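Local coordinates for reticulocyte binding protein (Streptococcus agalactiae COH1, PDB 3FAW), which probably hydrolyses the alpha-1,6 linkages of pullulan and related alpha-glucans as a pullulanase displayed on the streptococcal cell surface, at residues Pro251-Phe256 and Leu375-His380; Val437-Ile442 and Ile467-Lys472; Thr73-Asn78 and Pro102-Phe107; Thr46-Ile51 and Asp126-Tyr131. One frame throughout, in Å; residues are numbered along the deposited sequence.

Contact 1. Residues Pro251-Phe256 and Leu375-His380; sequences PQNLSF and LIHDIH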
loop_
_atom_site.group_PDB
_atom_site.type_symbol
_atom_site.label_atom_id
_atom_site.label_comp_id
_atom_site.label_asym_id
_atom_site.label_seq_id
_atom_site.Cartn_x
_atom_site.Cartn_y
_atom_site.Cartn_z
ATOM N N PRO A 251 -3.120 -22.746 -11.737
ATOM C CA PRO A 251 -2.068 -23.382 -12.541
ATOM C C PRO A 251 -0.962 -23.952 -11.656
ATOM O O PRO A 251 -0.406 -23.234 -10.826
ATOM C CB PRO A 251 -1.522 -22.237 -13.410
ATOM C CG PRO A 251 -2.516 -21.145 -13.333
ATOM C CD PRO A 251 -3.316 -21.327 -12.087
ATOM N N GLN A 252 -0.653 -25.231 -11.841
ATOM C CA GLN A 252 0.311 -25.932 -10.995
ATOM C C GLN A 252 1.773 -25.629 -11.347
ATOM O O GLN A 252 2.677 -25.956 -10.575
ATOM C CB GLN A 252 0.051 -27.442 -11.043
ATOM C CG GLN A 252 -1.286 -27.847 -10.428
ATOM C CD GLN A 252 -1.355 -27.530 -8.947
ATOM O OE1 GLN A 252 -0.635 -28.121 -8.143
ATOM N NE2 GLN A 252 -2.215 -26.585 -8.579
ATOM N N ASN A 253 1.998 -24.996 -12.497
ATOM C CA ASN A 253 3.341 -24.564 -12.889
ATOM C C ASN A 253 3.577 -23.070 -12.645
ATOM O O ASN A 253 4.500 -22.483 -13.211
ATOM C CB ASN A 253 3.617 -24.926 -14.363
ATOM C CG ASN A 253 2.661 -24.249 -15.327
ATOM O OD1 ASN A 253 1.624 -23.720 -14.921
ATOM N ND2 ASN A 253 2.997 -24.278 -16.614
ATOM N N LEU A 254 2.742 -22.461 -11.800
ATOM C CA LEU A 254 2.874 -21.047 -11.462
ATOM C C LEU A 254 4.301 -20.769 -10.994
ATOM O O LEU A 254 4.836 -21.488 -10.151
ATOM C CB LEU A 254 1.867 -20.651 -10.374
ATOM C CG LEU A 254 1.699 -19.158 -10.078
ATOM C CD1 LEU A 254 1.014 -18.431 -11.236
ATOM C CD2 LEU A 254 0.921 -18.963 -8.778
ATOM N N SER A 255 4.913 -19.735 -11.567
ATOM C CA SER A 255 6.304 -19.390 -11.281
ATOM C C SER A 255 6.430 -17.886 -11.154
ATOM O O SER A 255 5.524 -17.152 -11.531
ATOM C CB SER A 255 7.221 -19.875 -12.407
ATOM O OG SER A 255 6.955 -21.224 -12.757
ATOM N N PHE A 256 7.568 -17.427 -10.644
ATOM C CA PHE A 256 7.841 -15.993 -10.565
ATOM C C PHE A 256 8.064 -15.393 -11.947
ATOM O O PHE A 256 8.277 -16.115 -12.927
ATOM C CB PHE A 256 9.037 -15.719 -9.655
ATOM C CG PHE A 256 8.779 -16.063 -8.222
ATOM C CD1 PHE A 256 7.919 -15.283 -7.457
ATOM C CD2 PHE A 256 9.366 -17.179 -7.642
ATOM C CE1 PHE A 256 7.663 -15.599 -6.128
ATOM C CE2 PHE A 256 9.113 -17.506 -6.315
ATOM C CZ PHE A 256 8.259 -16.712 -5.556
ATOM N N LEU A 375 -4.752 -15.128 -13.182
ATOM C CA LEU A 375 -4.414 -13.764 -13.582
ATOM C C LEU A 375 -2.899 -13.522 -13.504
ATOM O O LEU A 375 -2.318 -12.939 -14.413
ATOM C CB LEU A 375 -5.148 -12.745 -12.697
ATOM C CG LEU A 375 -4.745 -11.274 -12.858
ATOM C CD1 LEU A 375 -4.976 -10.808 -14.291
ATOM C CD2 LEU A 375 -5.498 -10.391 -11.871
ATOM N N ILE A 376 -2.275 -13.977 -12.419
ATOM C CA ILE A 376 -0.836 -13.776 -12.202
ATOM C C ILE A 376 0.002 -14.582 -13.207
ATOM O O ILE A 376 1.011 -14.094 -13.712
ATOM C CB ILE A 376 -0.435 -14.110 -10.742
ATOM C CG1 ILE A 376 -0.977 -13.031 -9.795
ATOM C CG2 ILE A 376 1.075 -14.198 -10.600
ATOM C CD1 ILE A 376 -0.787 -13.334 -8.310
ATOM N N HIS A 377 -0.446 -15.797 -13.506
ATOM C CA HIS A 377 0.153 -16.627 -14.559
ATOM C C HIS A 377 0.006 -15.957 -15.932
ATOM O O HIS A 377 0.927 -15.996 -16.742
ATOM C CB HIS A 377 -0.497 -18.018 -14.563
ATOM C CG HIS A 377 0.273 -19.058 -15.324
ATOM N ND1 HIS A 377 1.533 -19.478 -14.949
ATOM C CD2 HIS A 377 -0.056 -19.789 -16.417
ATOM C CE1 HIS A 377 1.955 -20.406 -15.791
ATOM N NE2 HIS A 377 1.007 -20.616 -16.688
ATOM N N ASP A 378 -1.149 -15.339 -16.180
ATOM C CA ASP A 378 -1.390 -14.581 -17.422
ATOM C C ASP A 378 -0.527 -13.307 -17.505
ATOM O O ASP A 378 -0.104 -12.913 -18.585
ATOM C CB ASP A 378 -2.877 -14.215 -17.563
ATOM C CG ASP A 378 -3.794 -15.440 -17.651
ATOM O OD1 ASP A 378 -3.291 -16.578 -17.780
ATOM O OD2 ASP A 378 -5.030 -15.260 -17.580
ATOM N N ILE A 379 -0.267 -12.667 -16.370
ATOM C CA ILE A 379 0.665 -11.530 -16.318
ATOM C C ILE A 379 2.093 -11.988 -16.639
ATOM O O ILE A 379 2.781 -11.373 -17.457
ATOM C CB ILE A 379 0.633 -10.827 -14.936
ATOM C CG1 ILE A 379 -0.709 -10.110 -14.732
ATOM C CG2 ILE A 379 1.773 -9.819 -14.815
ATOM C CD1 ILE A 379 -0.914 -9.521 -13.328
ATOM N N HIS A 380 2.523 -13.075 -16.003
ATOM C CA HIS A 380 3.878 -13.604 -16.183
ATOM C C HIS A 380 4.143 -14.056 -17.618
ATOM O O HIS A 380 5.247 -13.867 -18.135
ATOM C CB HIS A 380 4.152 -14.761 -15.212
ATOM C CG HIS A 380 4.287 -14.334 -13.780
ATOM N ND1 HIS A 380 4.161 -15.211 -12.725
ATOM C CD2 HIS A 380 4.526 -13.119 -13.228
ATOM C CE1 HIS A 380 4.320 -14.559 -11.589
ATOM N NE2 HIS A 380 4.546 -13.288 -11.866
HETATM O O HOH W 1 0.998 -22.461 -18.697
HETATM O O HOH W 2 3.582 -18.133 -13.819
#

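Contact 2. Residues Val437-Ile442 and Ile467-Lys472; sequences VLVDSI and IELAYK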
loop_
_atom_site.group_PDB
_atom_site.type_symbol
_atom_site.label_atom_id
_atom_site.label_comp_id
_atom_site.label_asym_id
_atom_site.label_seq_id
_atom_site.Cartn_x
_atom_site.Cartn_y
_atom_site.Cartn_z
ATOM N N VAL A 437 2.289 -12.287 11.843
ATOM C CA VAL A 437 1.159 -12.086 10.933
ATOM C C VAL A 437 1.596 -11.379 9.647
ATOM O O VAL A 437 1.244 -11.804 8.548
ATOM C CB VAL A 437 0.021 -11.272 11.597
ATOM C CG1 VAL A 437 -1.006 -10.840 10.553
ATOM C CG2 VAL A 437 -0.638 -12.079 12.710
ATOM N N LEU A 438 2.370 -10.307 9.800
ATOM C CA LEU A 438 2.896 -9.549 8.663
ATOM C C LEU A 438 3.853 -10.394 7.819
ATOM O O LEU A 438 3.668 -10.530 6.608
ATOM C CB LEU A 438 3.604 -8.278 9.154
ATOM C CG LEU A 438 4.168 -7.312 8.103
ATOM C CD1 LEU A 438 4.278 -5.898 8.668
ATOM C CD2 LEU A 438 5.530 -7.779 7.575
ATOM N N VAL A 439 4.862 -10.962 8.472
ATOM C CA VAL A 439 5.913 -11.724 7.790
ATOM C C VAL A 439 5.394 -13.039 7.186
ATOM O O VAL A 439 5.745 -13.379 6.053
ATOM C CB VAL A 439 7.119 -11.984 8.733
ATOM C CG1 VAL A 439 8.162 -12.866 8.067
ATOM C CG2 VAL A 439 7.747 -10.664 9.161
ATOM N N ASP A 440 4.560 -13.767 7.927
ATOM C CA ASP A 440 3.987 -15.022 7.422
ATOM C C ASP A 440 3.070 -14.804 6.217
ATOM O O ASP A 440 3.063 -15.619 5.297
ATOM C CB ASP A 440 3.201 -15.773 8.505
ATOM C CG ASP A 440 4.069 -16.233 9.664
ATOM O OD1 ASP A 440 5.298 -16.414 9.497
ATOM O OD2 ASP A 440 3.502 -16.412 10.759
ATOM N N SER A 441 2.290 -13.722 6.229
ATOM C CA SER A 441 1.421 -13.399 5.092
ATOM C C SER A 441 2.238 -12.998 3.861
ATOM O O SER A 441 1.915 -13.397 2.744
ATOM C CB SER A 441 0.405 -12.308 5.451
ATOM O OG SER A 441 1.009 -11.248 6.166
ATOM N N ILE A 442 3.304 -12.229 4.069
ATOM C CA ILE A 442 4.211 -11.876 2.976
ATOM C C ILE A 442 4.860 -13.133 2.382
ATOM O O ILE A 442 4.972 -13.258 1.163
ATOM C CB ILE A 442 5.297 -10.868 3.432
ATOM C CG1 ILE A 442 4.678 -9.486 3.693
ATOM C CG2 ILE A 442 6.409 -10.759 2.385
ATOM C CD1 ILE A 442 4.307 -8.699 2.438
ATOM N N ILE A 467 9.712 -4.737 8.677
ATOM C CA ILE A 467 9.732 -4.613 7.217
ATOM C C ILE A 467 11.041 -5.169 6.644
ATOM O O ILE A 467 11.039 -5.794 5.574
ATOM C CB ILE A 467 9.519 -3.149 6.753
ATOM C CG1 ILE A 467 8.261 -2.545 7.393
ATOM C CG2 ILE A 467 9.400 -3.083 5.233
ATOM C CD1 ILE A 467 6.974 -3.323 7.119
ATOM N N GLU A 468 12.148 -4.943 7.355
ATOM C CA GLU A 468 13.433 -5.572 7.024
ATOM C C GLU A 468 13.291 -7.087 6.952
ATOM O O GLU A 468 13.719 -7.715 5.985
ATOM C CB GLU A 468 14.503 -5.234 8.073
ATOM C CG GLU A 468 15.362 -4.014 7.759
ATOM C CD GLU A 468 16.407 -4.263 6.672
ATOM O OE1 GLU A 468 16.407 -5.356 6.065
ATOM O OE2 GLU A 468 17.230 -3.356 6.426
ATOM N N LEU A 469 12.698 -7.663 7.994
ATOM C CA LEU A 469 12.509 -9.110 8.079
ATOM C C LEU A 469 11.595 -9.615 6.964
ATOM O O LEU A 469 11.877 -10.639 6.346
ATOM C CB LEU A 469 11.937 -9.503 9.445
ATOM C CG LEU A 469 11.808 -10.998 9.756
ATOM C CD1 LEU A 469 13.180 -11.669 9.735
ATOM C CD2 LEU A 469 11.131 -11.212 11.102
ATOM N N ALA A 470 10.502 -8.898 6.717
ATOM C CA ALA A 470 9.585 -9.243 5.628
ATOM C C ALA A 470 10.312 -9.275 4.281
ATOM O O ALA A 470 10.062 -10.155 3.457
ATOM C CB ALA A 470 8.414 -8.264 5.579
ATOM N N TYR A 471 11.210 -8.313 4.074
ATOM C CA TYR A 471 12.006 -8.235 2.848
ATOM C C TYR A 471 12.986 -9.404 2.756
ATOM O O TYR A 471 13.104 -10.042 1.709
ATOM C CB TYR A 471 12.764 -6.907 2.781
ATOM C CG TYR A 471 13.654 -6.761 1.564
ATOM C CD1 TYR A 471 13.131 -6.358 0.338
ATOM C CD2 TYR A 471 15.022 -7.019 1.640
ATOM C CE1 TYR A 471 13.942 -6.221 -0.778
ATOM C CE2 TYR A 471 15.843 -6.885 0.527
ATOM C CZ TYR A 471 15.294 -6.485 -0.677
ATOM O OH TYR A 471 16.099 -6.348 -1.778
ATOM N N LYS A 472 13.681 -9.669 3.859
ATOM C CA LYS A 472 14.658 -10.756 3.929
ATOM C C LYS A 472 14.020 -12.088 3.541
ATOM O O LYS A 472 14.543 -12.813 2.692
ATOM C CB LYS A 472 15.261 -10.838 5.338
ATOM C CG LYS A 472 16.405 -11.840 5.492
ATOM C CD LYS A 472 16.969 -11.821 6.906
ATOM C CE LYS A 472 18.129 -12.796 7.064
ATOM N NZ LYS A 472 18.645 -12.842 8.460
#

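Contact 3. Residues Thr73-Asn78 and Pro102-Phe107; sequences TDKNQN and PKQGHF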
loop_
_atom_site.group_PDB
_atom_site.type_symbol
_atom_site.label_atom_id
_atom_site.label_comp_id
_atom_site.label_asym_id
_atom_site.label_seq_id
_atom_site.Cartn_x
_atom_site.Cartn_y
_atom_site.Cartn_z
ATOM N N THR A 73 -0.780 -11.214 46.498
ATOM C CA THR A 73 -1.317 -12.570 46.604
ATOM C C THR A 73 -1.498 -13.194 45.222
ATOM O O THR A 73 -1.535 -12.492 44.210
ATOM C CB THR A 73 -2.655 -12.608 47.383
ATOM O OG1 THR A 73 -3.641 -11.828 46.698
ATOM C CG2 THR A 73 -2.473 -12.066 48.804
ATOM N N ASP A 74 -1.594 -14.519 45.195
ATOM C CA ASP A 74 -1.730 -15.269 43.947
ATOM C C ASP A 74 -3.203 -15.469 43.574
ATOM O O ASP A 74 -4.095 -14.927 44.233
ATOM C CB ASP A 74 -0.974 -16.611 44.039
ATOM C CG ASP A 74 -1.619 -17.609 44.998
ATOM O OD1 ASP A 74 -2.730 -17.354 45.516
ATOM O OD2 ASP A 74 -1.000 -18.666 45.231
ATOM N N LYS A 75 -3.450 -16.249 42.522
ATOM C CA LYS A 75 -4.807 -16.488 42.009
ATOM C C LYS A 75 -5.771 -17.117 43.029
ATOM O O LYS A 75 -6.988 -16.959 42.912
ATOM C CB LYS A 75 -4.757 -17.357 40.743
ATOM C CG LYS A 75 -4.309 -18.799 40.968
ATOM C CD LYS A 75 -4.241 -19.570 39.657
ATOM C CE LYS A 75 -3.949 -21.043 39.890
ATOM N NZ LYS A 75 -3.770 -21.783 38.609
ATOM N N ASN A 76 -5.224 -17.833 44.013
ATOM C CA ASN A 76 -6.024 -18.452 45.072
ATOM C C ASN A 76 -5.969 -17.682 46.398
ATOM O O ASN A 76 -6.229 -18.248 47.461
ATOM C CB ASN A 76 -5.575 -19.903 45.279
ATOM C CG ASN A 76 -5.758 -20.755 44.035
ATOM O OD1 ASN A 76 -6.650 -20.507 43.222
ATOM N ND2 ASN A 76 -4.914 -21.770 43.885
ATOM N N GLN A 77 -5.627 -16.395 46.323
ATOM C CA GLN A 77 -5.619 -15.482 47.481
ATOM C C GLN A 77 -4.516 -15.771 48.514
ATOM O O GLN A 77 -4.547 -15.224 49.620
ATOM C CB GLN A 77 -6.994 -15.466 48.173
ATOM C CG GLN A 77 -8.179 -15.208 47.239
ATOM C CD GLN A 77 -9.493 -15.743 47.795
ATOM O OE1 GLN A 77 -9.640 -16.946 48.019
ATOM N NE2 GLN A 77 -10.455 -14.852 48.008
ATOM N N ASN A 78 -3.539 -16.603 48.151
ATOM C CA ASN A 78 -2.439 -16.955 49.054
ATOM C C ASN A 78 -1.304 -15.937 48.971
ATOM O O ASN A 78 -0.943 -15.485 47.884
ATOM C CB ASN A 78 -1.905 -18.357 48.741
ATOM C CG ASN A 78 -2.957 -19.446 48.921
ATOM O OD1 ASN A 78 -3.024 -20.393 48.136
ATOM N ND2 ASN A 78 -3.784 -19.315 49.958
ATOM N N PRO A 102 4.020 -17.461 36.720
ATOM C CA PRO A 102 2.817 -17.115 35.953
ATOM C C PRO A 102 1.723 -18.190 35.969
ATOM O O PRO A 102 0.565 -17.881 35.700
ATOM C CB PRO A 102 3.349 -16.887 34.528
ATOM C CG PRO A 102 4.670 -17.551 34.478
ATOM C CD PRO A 102 5.223 -17.522 35.865
ATOM N N LYS A 103 2.087 -19.429 36.296
ATOM C CA LYS A 103 1.114 -20.518 36.435
ATOM C C LYS A 103 0.217 -20.341 37.668
ATOM O O LYS A 103 -0.900 -20.863 37.708
ATOM C CB LYS A 103 1.836 -21.869 36.486
ATOM C CG LYS A 103 2.555 -22.227 35.184
ATOM C CD LYS A 103 3.202 -23.599 35.258
ATOM C CE LYS A 103 3.631 -24.100 33.882
ATOM N NZ LYS A 103 4.684 -23.245 33.264
ATOM N N GLN A 104 0.716 -19.607 38.664
ATOM C CA GLN A 104 -0.063 -19.245 39.852
ATOM C C GLN A 104 -0.679 -17.849 39.713
ATOM O O GLN A 104 -1.329 -17.358 40.640
ATOM C CB GLN A 104 0.827 -19.273 41.099
ATOM C CG GLN A 104 1.549 -20.599 41.347
ATOM C CD GLN A 104 0.604 -21.748 41.650
ATOM O OE1 GLN A 104 -0.455 -21.559 42.249
ATOM N NE2 GLN A 104 0.990 -22.952 41.240
ATOM N N GLY A 105 -0.465 -17.214 38.559
ATOM C CA GLY A 105 -0.970 -15.867 38.295
ATOM C C GLY A 105 -2.401 -15.929 37.793
ATOM O O GLY A 105 -2.929 -17.023 37.594
ATOM N N HIS A 106 -3.051 -14.785 37.577
ATOM C CA HIS A 106 -2.478 -13.454 37.781
ATOM C C HIS A 106 -2.442 -13.092 39.258
ATOM O O HIS A 106 -3.181 -13.657 40.064
ATOM C CB HIS A 106 -3.307 -12.403 37.040
ATOM C CG HIS A 106 -3.335 -12.591 35.556
ATOM N ND1 HIS A 106 -4.481 -12.934 34.870
ATOM C CD2 HIS A 106 -2.358 -12.485 34.626
ATOM C CE1 HIS A 106 -4.207 -13.028 33.581
ATOM N NE2 HIS A 106 -2.926 -12.758 33.406
ATOM N N PHE A 107 -1.588 -12.135 39.600
ATOM C CA PHE A 107 -1.404 -11.731 40.988
ATOM C C PHE A 107 -2.269 -10.525 41.364
ATOM O O PHE A 107 -2.572 -9.675 40.528
ATOM C CB PHE A 107 0.082 -11.489 41.258
ATOM C CG PHE A 107 0.920 -12.720 41.047
ATOM C CD1 PHE A 107 1.117 -13.627 42.078
ATOM C CD2 PHE A 107 1.460 -13.003 39.801
ATOM C CE1 PHE A 107 1.861 -14.775 41.880
ATOM C CE2 PHE A 107 2.203 -14.154 39.599
ATOM C CZ PHE A 107 2.403 -15.040 40.641
#

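Contact 4. Residues Thr46-Ile51 and Asp126-Tyr131; sequences TDLTSI and DQLYAY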
loop_
_atom_site.group_PDB
_atom_site.type_symbol
_atom_site.label_atom_id
_atom_site.label_comp_id
_atom_site.label_asym_id
_atom_site.label_seq_id
_atom_site.Cartn_x
_atom_site.Cartn_y
_atom_site.Cartn_z
ATOM N N THR A 46 6.221 -7.998 34.248
ATOM C CA THR A 46 7.150 -7.748 33.148
ATOM C C THR A 46 8.173 -8.872 32.949
ATOM O O THR A 46 8.756 -8.997 31.872
ATOM C CB THR A 46 7.907 -6.428 33.384
ATOM O OG1 THR A 46 8.677 -6.526 34.592
ATOM C CG2 THR A 46 6.923 -5.261 33.504
ATOM N N ASP A 47 8.407 -9.671 33.989
ATOM C CA ASP A 47 9.208 -10.895 33.865
ATOM C C ASP A 47 8.876 -11.868 35.008
ATOM O O ASP A 47 7.963 -11.615 35.794
ATOM C CB ASP A 47 10.716 -10.579 33.774
ATOM C CG ASP A 47 11.289 -9.992 35.054
ATOM O OD1 ASP A 47 10.749 -10.248 36.150
ATOM O OD2 ASP A 47 12.309 -9.281 34.960
ATOM N N LEU A 48 9.613 -12.972 35.099
ATOM C CA LEU A 48 9.309 -14.013 36.081
ATOM C C LEU A 48 9.353 -13.510 37.525
ATOM O O LEU A 48 8.571 -13.965 38.362
ATOM C CB LEU A 48 10.244 -15.220 35.908
ATOM C CG LEU A 48 10.045 -16.060 34.639
ATOM C CD1 LEU A 48 11.041 -17.223 34.591
ATOM C CD2 LEU A 48 8.616 -16.586 34.533
ATOM N N THR A 49 10.250 -12.563 37.805
ATOM C CA THR A 49 10.481 -12.092 39.171
ATOM C C THR A 49 10.241 -10.588 39.374
ATOM O O THR A 49 10.812 -9.993 40.291
ATOM C CB THR A 49 11.921 -12.434 39.622
ATOM O OG1 THR A 49 12.864 -11.742 38.795
ATOM C CG2 THR A 49 12.177 -13.945 39.537
ATOM N N SER A 50 9.400 -9.972 38.544
ATOM C CA SER A 50 9.194 -8.518 38.624
ATOM C C SER A 50 7.787 -8.052 38.231
ATOM O O SER A 50 7.251 -8.459 37.194
ATOM C CB SER A 50 10.237 -7.785 37.770
ATOM O OG SER A 50 10.273 -6.403 38.090
ATOM N N ILE A 51 7.210 -7.192 39.073
ATOM C CA ILE A 51 5.914 -6.562 38.812
ATOM C C ILE A 51 5.997 -5.048 39.027
ATOM O O ILE A 51 6.429 -4.594 40.084
ATOM C CB ILE A 51 4.810 -7.139 39.727
ATOM C CG1 ILE A 51 4.493 -8.586 39.329
ATOM C CG2 ILE A 51 3.539 -6.278 39.665
ATOM C CD1 ILE A 51 3.411 -9.233 40.172
ATOM N N ASP A 126 5.291 -12.397 25.104
ATOM C CA ASP A 126 6.234 -12.993 24.142
ATOM C C ASP A 126 7.195 -13.957 24.840
ATOM O O ASP A 126 7.470 -15.043 24.328
ATOM C CB ASP A 126 7.057 -11.920 23.419
ATOM C CG ASP A 126 6.274 -11.185 22.344
ATOM O OD1 ASP A 126 5.171 -11.631 21.964
ATOM O OD2 ASP A 126 6.789 -10.150 21.864
ATOM N N GLN A 127 7.717 -13.555 25.998
ATOM C CA GLN A 127 8.616 -14.424 26.773
ATOM C C GLN A 127 7.951 -15.769 27.065
ATOM O O GLN A 127 8.581 -16.814 26.918
ATOM C CB GLN A 127 9.053 -13.757 28.084
ATOM C CG GLN A 127 10.045 -14.597 28.920
ATOM C CD GLN A 127 10.569 -13.875 30.160
ATOM O OE1 GLN A 127 10.712 -12.653 30.172
ATOM N NE2 GLN A 127 10.870 -14.643 31.207
ATOM N N LEU A 128 6.677 -15.734 27.454
ATOM C CA LEU A 128 5.947 -16.944 27.848
ATOM C C LEU A 128 5.331 -17.705 26.682
ATOM O O LEU A 128 5.333 -18.942 26.683
ATOM C CB LEU A 128 4.830 -16.606 28.840
ATOM C CG LEU A 128 5.206 -15.989 30.192
ATOM C CD1 LEU A 128 3.941 -15.850 31.045
ATOM C CD2 LEU A 128 6.259 -16.814 30.918
ATOM N N TYR A 129 4.788 -16.976 25.704
ATOM C CA TYR A 129 3.891 -17.578 24.707
ATOM C C TYR A 129 4.316 -17.450 23.244
ATOM O O TYR A 129 3.673 -18.045 22.382
ATOM C CB TYR A 129 2.480 -17.003 24.864
ATOM C CG TYR A 129 2.002 -16.944 26.297
ATOM C CD1 TYR A 129 1.986 -18.082 27.092
ATOM C CD2 TYR A 129 1.560 -15.747 26.856
ATOM C CE1 TYR A 129 1.554 -18.033 28.412
ATOM C CE2 TYR A 129 1.123 -15.686 28.166
ATOM C CZ TYR A 129 1.123 -16.833 28.940
ATOM O OH TYR A 129 0.693 -16.782 30.245
ATOM N N ALA A 130 5.377 -16.696 22.952
ATOM C CA ALA A 130 5.850 -16.561 21.573
ATOM C C ALA A 130 5.988 -17.948 20.947
ATOM O O ALA A 130 6.629 -18.829 21.515
ATOM C CB ALA A 130 7.174 -15.810 21.517
ATOM N N TYR A 131 5.360 -18.132 19.788
ATOM C CA TYR A 131 5.221 -19.443 19.164
ATOM C C TYR A 131 5.761 -19.393 17.745
ATOM O O TYR A 131 5.540 -18.416 17.034
ATOM C CB TYR A 131 3.745 -19.844 19.163
ATOM C CG TYR A 131 3.444 -21.237 18.650
ATOM C CD1 TYR A 131 3.899 -22.363 19.326
ATOM C CD2 TYR A 131 2.668 -21.426 17.508
ATOM C CE1 TYR A 131 3.607 -23.645 18.863
ATOM C CE2 TYR A 131 2.368 -22.698 17.037
ATOM C CZ TYR A 131 2.840 -23.803 17.718
ATOM O OH TYR A 131 2.545 -25.060 17.250
HETATM O O HOH W 3 12.346 -13.580 33.695
#

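Contact 1. Residues Pro251-Phe256 and Leu375-His380
A type I beta turn, P251-L254, lies against helix 367-381, where it meets the imidazole of H377. P251 brings its CB over one face of that ring, 4.2 Å from the centroid and 13° off the normal, a CH-pi contact to which the compact, rigid proline ring lends itself. Chi1 of H377 (-164°) sets CG opposite the backbone nitrogen and swings the imidazole off the helix into the turn. L254 runs past it in the opposite direction, placing CD1 3.7 Å from CB of H377, and the same methyl also meets CG2 of I376. The helix leads into strand 385-390 of the catalytic TIM barrel, so the contact fastens the approach to the barrel's first strand, 269-273, onto the barrel's outer layer. One water lies 2.7 Å from NE2 of H377, in the ring plane, and takes a weak bond from ND2 of N253. A second water is 2.7 Å from ND1 of H377, accepts from N of S255 at 3.1 Å and also bonds ND1 of H380. Histidine suits both places, since each has two ring nitrogens to use; NE2 of H380 bonds D452. Just past the turn, OG of S255 donates back to O of N253 at 2.8 Å.

Contact 2. Residues Val437-Ile442 and Ile467-Lys472
L438 holds CG anti to its backbone N (chi1 -177°), which carries both of its methyls toward the neighbouring helix: CD2 comes to 3.5 Å from CB of A470, while CD1 stands 4.0 Å from CD1 of I467. V439 has CG1 anti to its own N, leaving CG2 beside that nitrogen and turned to L469. The two helices, 432-449 and 464-477, are consecutive members of the helical layer around the TIM barrel. They are joined through strand 453-456 in the beta-alpha repeat of that fold, and so run nearly parallel, their short segments inclined by 21° and 9.1 Å apart. A470 lies where the backbones come closest, and its single methyl lets L438, V439 and I442 close in around it. L438 and I467 cross at about a right angle, as do V439 and L469, so each pair meets through end methyls. No hydrogen bond spans the interface; branched aliphatic residues fit such a buried seam because they fill it without polar groups to satisfy. On the barrel side, I442 also packs on F454 and F456 of strand 453-456. V439 CG2 meets L469 CD2 at 3.9 Å, and I442 sets CG2 3.9 Å from the backbone O of A470.

Contact 3. Residues Thr73-Asn78 and Pro102-Phe107
A cis peptide bond joins G105 to H106, rare where the second residue is not proline, and O of G105 lies 3.5 Å from CD of K75 in the facing loop. Both loops belong to the N-terminal beta domain: residues 73-78 turn the hairpin between strands 71-73 and 79-88, and residues 102-107 lead into strand 108-111. The hairpin fits a type I turn with a G1 bulge, Q77 taking the left-handed conformation. D74 steadies it, for its OD1 accepts from N of N76 in an Asx turn and from N of N78 at 2.9 Å, the two donors arriving from opposite faces of the carboxylate. K75 then grips the other loop twice. Its N donates to O of Q104 at 3.0 Å, almost straight at 164°. Its side chain, extended beyond CG, crosses Q104 O so that NZ reaches O of K103 at 3.1 Å; a lysine serves here because its aliphatic part lies along the loop before the ammonium meets a carbonyl. The buried F107 ring stands edge-to-face with F100, and CA of G105 lies over one of its faces. T73 sets its O 3.3 Å from CA of F107, a CH...O contact, and D74 CB lies 4.0 Å from CE1 of the F107 ring.

Contact 4. Residues Thr46-Ile51 and Asp126-Tyr131
One water oxygen is gripped from both sides of the contact, accepting from the backbone N of L48 at 3.1 Å and from NE2 of Q127 at the same distance, 3.1 Å. In Q127, chi1 of -178° and an extended chain beyond carry the amide out to it, a long side chain suited to reaching a surface water. Its NE2 also passes 3.8 Å from CG of L48, the two side chains meeting at a slant. L48 sits in the type I turn D47-S50 of a tight beta hairpin, strands 40-47 and 50-55, in the N-terminal beta domain. D47 stiffens that turn: OD1 accepts from N of T49 at 2.9 Å, an Asx turn in which the donor stands 37° out of the carboxylate plane. Across from the hairpin, helix 122-129 comes after the last strand of that domain and leads toward the next beta domain. D126 in the same helix bonds Y408 and the backbone N of A432, linking it to the catalytic part of the chain. Apolar contact is slight: CD2 of L48 lies 4.3 Å from CD2 of L128, and P102 touches both leucines. L128 also covers the neighbouring Y129, its CB 3.5 Å above the ring centre.

Contact 2 is buried and purely apolar, joining two consecutive helices of the TIM barrel. Contact 1 fastens a loop to another helix of that barrel about 22 Å away, centre to centre, nearer the surface, where waters join a CH-pi contact and leucine packing. Contacts 3 and 4 share the N-terminal beta domain and touch each other: P102 of contact 3 packs on L48 and L128 of contact 4, and F107 on I51. Contact 3 relies on direct bonds to backbone carbonyls, contact 4 on a water and a thin apolar touch. Both use an aspartate Asx turn to stiffen a hairpin. Contact 4 also comes to within about 7 Å of contact 2, nearest atoms, without touching it.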